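Local coordinates for B-agarase (Saccharophagus degradans, PDB 4BQ2), which probably hydrolyses the beta-glycosidic linkages of agarose from chain ends, as a family 50 exo-beta-agarase of a marine bacterium, at residues A[152-156]-A[157-161]; A[193-196]-A[197-201]. All coordinates share one frame; numbering follows the deposited sequence.

Interaction 1. Residues A[152-156]-A[157-161]; sequences FVWMW and GVKNL
Lys159 folds back beside the indole of Trp154 where the chain leaves its strand through a classic beta bulge, in which Met155 and Trp156 both face Thr99 in the CBM-like domain. The chain turns a corner at Trp156, part of the bulge, and Gly157, with a positive phi (116°) that suits glycine, carries it on round the rim of the Trp154 ring. Two carbonyls consequently lie at the edge of that ring and in its plane: Gly157 O is 3.5 Å from Trp154 CZ2, and Val158 O is 3.8 Å from Trp154 CH2. From Lys159 CB, which stands back from the indole, the chain reaches CG, which makes an off-centre CH-pi contact with the six-membered ring of Trp154, 4.3 Å from its centroid and 29° off the normal. A bend at chi2 (93°) turns CD and CE past the edge carrying CZ2, the two side chains crossing at about a right angle. Lys159 CD meets Trp154 CZ2 at 3.6 Å, and CE moves on toward the pyrrole side, 3.8 Å from Trp154 NE1. The backbone N of Trp156 lies 3.8 Å above the other face, so Trp156 N and Lys159 CG are on opposite sides of the ring plane, both offset toward the rim. Beyond the ring, Lys159 NZ forms a salt bridge with Asp125 OD2 and a hydrogen bond with Asn133 O.

Interaction 2. Residues A[193-196]-A[197-201]; sequences PPQD and ENFLV
Asp196 and Phe199 close a type I beta turn, and the aspartate side chain adds an Asx turn over the same corner, in the surface loop that follows strand 180-191. The approach is polyproline-II-like, with Pro193 resting against Trp145. The side chain of Gln195 is fully stretched, with CG opposite the backbone N (chi1 -176°), and this carries its amide to the Phe199 ring: Gln195 NE2 comes to 3.7 Å from Phe199 CE1. Amide and ring lie nearly parallel, 16° apart, yet the nitrogen approaches obliquely. One face of the Phe199 ring carries Leu200 CG, offset toward the rim. Both Gln195 and Phe199 also touch Thr144, and Gln195 meets His119. Next comes Asp196, itself tied to Thr144 by a backbone hydrogen bond. One carboxylate oxygen and the main-chain carbonyl oxygen grip successive amides of the turn. The carboxylate swings forward so that Asp196 OD1 accepts Asn198 N at 2.8 Å, a fairly straight bond (160°) whose donor sits above the carboxylate plane. The same Asp196 OD1 lies 3.5 Å from Asn198 CB, on the residue whose amide it accepts. The main-chain Asp196 O takes Phe199 N at 3.0 Å, again from above the carbonyl plane, and the same oxygen lies at the edge of the Phe199 ring, 3.3 Å from CD1. The Glu197 side chain has two conformers, and its approach to Asp196 is doubtful. A second type I turn starts from Asn198 before the first has closed, and it is pinned where Val201 N meets Asn198 O at 3.0 Å.

Overall arrangement
Both contacts are local and lie in series along the chain, neither nested nor crossing. Interaction 1 comes first, at the end of strand 150-155, and turns the chain into the loop leading to strand 166-174. The chain then runs through strands 166-174 and 180-191 before interaction 2 folds the loop that follows, on the way to helix 222-235. Their centres are 19 Å apart and their nearest atoms about 11 Å, without touching. Interaction 1 borders the C-terminal part of the chain, where Trp156 packs on Leu667; interaction 2 leans on Thr144 and Trp145, in the loop preceding strand 150-155.

Interaction 1. Residues A[152-156]-A[157-161]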
loop_
_atom_site.group_PDB
_atom_site.type_symbol
_atom_site.label_atom_id
_atom_site.label_comp_id
_atom_site.label_asym_id
_atom_site.label_seq_id
_atom_site.Cartn_x
_atom_site.Cartn_y
_atom_site.Cartn_z
ATOM N N PHE A 152 6.361 -0.043 -18.891
ATOM C CA PHE A 152 5.837 0.752 -17.763
ATOM C C PHE A 152 4.924 -0.178 -16.971
ATOM O O PHE A 152 4.150 -0.979 -17.556
ATOM C CB PHE A 152 5.008 1.947 -18.237
ATOM C CG PHE A 152 5.763 3.260 -18.351
ATOM C CD1 PHE A 152 5.827 4.141 -17.269
ATOM C CD2 PHE A 152 6.324 3.663 -19.572
ATOM C CE1 PHE A 152 6.481 5.378 -17.374
ATOM C CE2 PHE A 152 6.982 4.884 -19.685
ATOM C CZ PHE A 152 7.056 5.755 -18.591
ATOM N N VAL A 153 4.983 -0.077 -15.647
ATOM C CA VAL A 153 4.266 -1.034 -14.817
ATOM C C VAL A 153 2.859 -0.544 -14.583
ATOM O O VAL A 153 2.658 0.642 -14.315
ATOM C CB VAL A 153 4.966 -1.173 -13.455
ATOM C CG1 VAL A 153 4.247 -2.121 -12.513
ATOM C CG2 VAL A 153 6.409 -1.614 -13.664
ATOM N N TRP A 154 1.887 -1.451 -14.574
ATOM C CA TRP A 154 0.517 -1.044 -14.321
ATOM C C TRP A 154 0.345 -0.617 -12.863
ATOM O O TRP A 154 0.793 -1.326 -11.957
ATOM C CB TRP A 154 -0.451 -2.195 -14.612
ATOM C CG TRP A 154 -1.868 -1.783 -14.392
ATOM C CD1 TRP A 154 -2.693 -2.179 -13.376
ATOM C CD2 TRP A 154 -2.623 -0.884 -15.202
ATOM N NE1 TRP A 154 -3.920 -1.556 -13.489
ATOM C CE2 TRP A 154 -3.899 -0.759 -14.610
ATOM C CE3 TRP A 154 -2.342 -0.162 -16.384
ATOM C CZ2 TRP A 154 -4.918 0.034 -15.171
ATOM C CZ3 TRP A 154 -3.362 0.648 -16.943
ATOM C CH2 TRP A 154 -4.630 0.738 -16.328
ATOM N N MET A 155 -0.334 0.518 -12.659
ATOM C CA MET A 155 -0.648 1.044 -11.336
ATOM C C MET A 155 -2.159 1.030 -11.091
ATOM O O MET A 155 -2.665 0.300 -10.199
ATOM C CB MET A 155 -0.044 2.456 -11.155
ATOM C CG MET A 155 1.474 2.489 -11.331
ATOM S SD MET A 155 2.377 1.575 -10.052
ATOM C CE MET A 155 2.436 2.840 -8.779
ATOM N N TRP A 156 -2.899 1.816 -11.867
ATOM C CA TRP A 156 -4.367 1.868 -11.713
ATOM C C TRP A 156 -4.970 2.666 -12.850
ATOM O O TRP A 156 -4.247 3.342 -13.597
ATOM C CB TRP A 156 -4.761 2.557 -10.385
ATOM C CG TRP A 156 -3.930 3.772 -10.093
ATOM C CD1 TRP A 156 -4.032 5.010 -10.663
ATOM C CD2 TRP A 156 -2.844 3.846 -9.168
ATOM N NE1 TRP A 156 -3.073 5.856 -10.146
ATOM C CE2 TRP A 156 -2.324 5.158 -9.233
ATOM C CE3 TRP A 156 -2.255 2.921 -8.287
ATOM C CZ2 TRP A 156 -1.240 5.574 -8.445
ATOM C CZ3 TRP A 156 -1.154 3.333 -7.515
ATOM C CH2 TRP A 156 -0.672 4.651 -7.595
ATOM N N GLY A 157 -6.304 2.616 -12.948
ATOM C CA GLY A 157 -7.036 3.491 -13.850
ATOM C C GLY A 157 -7.750 2.701 -14.937
ATOM O O GLY A 157 -8.050 1.497 -14.780
ATOM N N VAL A 158 -7.993 3.364 -16.062
ATOM C CA VAL A 158 -8.800 2.762 -17.133
ATOM C C VAL A 158 -7.907 2.002 -18.123
ATOM O O VAL A 158 -6.981 2.588 -18.695
ATOM C CB VAL A 158 -9.666 3.823 -17.867
ATOM C CG1 VAL A 158 -10.394 3.181 -19.042
ATOM C CG2 VAL A 158 -10.676 4.445 -16.909
ATOM N N LYS A 159 -8.173 0.712 -18.304
ATOM C CA LYS A 159 -7.351 -0.121 -19.204
ATOM C C LYS A 159 -7.541 0.181 -20.701
ATOM O O LYS A 159 -6.600 0.056 -21.504
ATOM C CB LYS A 159 -7.596 -1.608 -18.952
ATOM C CG LYS A 159 -6.750 -2.191 -17.806
ATOM C CD LYS A 159 -7.488 -2.152 -16.466
ATOM C CE LYS A 159 -6.782 -3.052 -15.424
ATOM N NZ LYS A 159 -7.653 -3.256 -14.215
ATOM N N ASN A 160 -8.761 0.539 -21.078
ATOM C CA ASN A 160 -9.041 0.881 -22.471
ATOM C C ASN A 160 -9.595 2.279 -22.634
ATOM O O ASN A 160 -10.802 2.517 -22.444
ATOM C CB ASN A 160 -9.949 -0.176 -23.082
ATOM C CG ASN A 160 -9.268 -1.523 -23.123
ATOM O OD1 ASN A 160 -8.317 -1.723 -23.888
ATOM N ND2 ASN A 160 -9.684 -2.424 -22.246
ATOM N N LEU A 161 -8.686 3.189 -22.959
ATOM C CA LEU A 161 -8.989 4.588 -23.211
ATOM C C LEU A 161 -9.678 4.743 -24.574
ATOM O O LEU A 161 -9.621 3.830 -25.393
ATOM C CB LEU A 161 -7.707 5.435 -23.182
ATOM C CG LEU A 161 -6.962 5.575 -21.843
ATOM C CD1 LEU A 161 -5.809 6.555 -21.988
ATOM C CD2 LEU A 161 -7.902 6.007 -20.710
#

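Interaction 2. Residues A[193-196]-A[197-201]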
loop_
_atom_site.group_PDB
_atom_site.type_symbol
_atom_site.label_atom_id
_atom_site.label_comp_id
_atom_site.label_asym_id
_atom_site.label_seq_id
_atom_site.Cartn_x
_atom_site.Cartn_y
_atom_site.Cartn_z
ATOM N N PRO A 193 4.395 -6.130 -31.084
ATOM C CA PRO A 193 4.766 -7.453 -31.554
ATOM C C PRO A 193 3.611 -8.422 -31.304
ATOM O O PRO A 193 2.661 -8.082 -30.574
ATOM C CB PRO A 193 5.951 -7.828 -30.660
ATOM C CG PRO A 193 6.556 -6.525 -30.253
ATOM C CD PRO A 193 5.411 -5.543 -30.187
ATOM N N PRO A 194 3.659 -9.616 -31.923
ATOM C CA PRO A 194 2.638 -10.639 -31.631
ATOM C C PRO A 194 2.681 -11.034 -30.143
ATOM O O PRO A 194 3.768 -11.138 -29.573
ATOM C CB PRO A 194 3.075 -11.837 -32.484
ATOM C CG PRO A 194 3.919 -11.264 -33.570
ATOM C CD PRO A 194 4.546 -9.996 -33.038
ATOM N N GLN A 195 1.519 -11.262 -29.545
ATOM C CA GLN A 195 1.462 -11.679 -28.145
ATOM C C GLN A 195 2.028 -13.092 -27.967
ATOM O O GLN A 195 1.618 -14.013 -28.660
ATOM C CB GLN A 195 0.040 -11.628 -27.639
ATOM C CG GLN A 195 -0.065 -11.962 -26.164
ATOM C CD GLN A 195 -1.471 -11.835 -25.648
ATOM O OE1 GLN A 195 -2.406 -12.430 -26.188
ATOM N NE2 GLN A 195 -1.633 -11.071 -24.595
ATOM N N ASP A 196 2.972 -13.253 -27.043
ATOM C CA ASP A 196 3.493 -14.572 -26.714
ATOM C C ASP A 196 2.416 -15.337 -25.939
ATOM O O ASP A 196 2.097 -14.995 -24.783
ATOM C CB ASP A 196 4.818 -14.455 -25.940
ATOM C CG ASP A 196 5.267 -15.776 -25.305
ATOM O OD1 ASP A 196 4.760 -16.857 -25.678
ATOM O OD2 ASP A 196 6.148 -15.717 -24.418
ATOM N N GLU A 197 1.900 -16.359 -26.618
ATOM C CA GLU A 197 0.914 -17.295 -26.117
ATOM C C GLU A 197 1.199 -17.796 -24.696
ATOM O O GLU A 197 0.276 -18.061 -23.929
ATOM C CB GLU A 197 0.839 -18.480 -27.097
ATOM C CG GLU A 197 2.190 -19.098 -27.477
ATOM C CD GLU A 197 3.062 -18.219 -28.370
ATOM O OE1 GLU A 197 2.524 -17.466 -29.210
ATOM O OE2 GLU A 197 4.305 -18.287 -28.232
ATOM N N ASN A 198 2.484 -17.905 -24.368
ATOM C CA ASN A 198 2.979 -18.495 -23.129
ATOM C C ASN A 198 3.425 -17.473 -22.084
ATOM O O ASN A 198 4.106 -17.828 -21.108
ATOM C CB ASN A 198 4.136 -19.430 -23.432
ATOM C CG ASN A 198 3.702 -20.612 -24.251
ATOM O OD1 ASN A 198 2.618 -21.171 -24.025
ATOM N ND2 ASN A 198 4.526 -20.989 -25.228
ATOM N N PHE A 199 3.029 -16.216 -22.255
ATOM C CA PHE A 199 3.516 -15.202 -21.315
ATOM C C PHE A 199 3.032 -15.421 -19.867
ATOM O O PHE A 199 3.679 -14.949 -18.939
ATOM C CB PHE A 199 3.260 -13.771 -21.811
ATOM C CG PHE A 199 1.907 -13.242 -21.449
ATOM C CD1 PHE A 199 0.770 -13.667 -22.125
ATOM C CD2 PHE A 199 1.772 -12.320 -20.406
ATOM C CE1 PHE A 199 -0.486 -13.176 -21.777
ATOM C CE2 PHE A 199 0.531 -11.841 -20.051
ATOM C CZ PHE A 199 -0.597 -12.255 -20.742
ATOM N N LEU A 200 1.907 -16.113 -19.668
ATOM C CA LEU A 200 1.461 -16.431 -18.307
ATOM C C LEU A 200 1.684 -17.892 -17.907
ATOM O O LEU A 200 1.120 -18.357 -16.921
ATOM C CB LEU A 200 -0.009 -16.036 -18.097
ATOM C CG LEU A 200 -0.371 -14.533 -18.160
ATOM C CD1 LEU A 200 -1.888 -14.363 -18.044
ATOM C CD2 LEU A 200 0.361 -13.743 -17.077
ATOM N N VAL A 201 2.508 -18.598 -18.678
ATOM C CA VAL A 201 2.710 -20.038 -18.515
ATOM C C VAL A 201 4.067 -20.310 -17.871
ATOM O O VAL A 201 5.093 -19.822 -18.351
ATOM C CB VAL A 201 2.643 -20.784 -19.882
ATOM C CG1 VAL A 201 3.129 -22.224 -19.748
ATOM C CG2 VAL A 201 1.224 -20.782 -20.423
#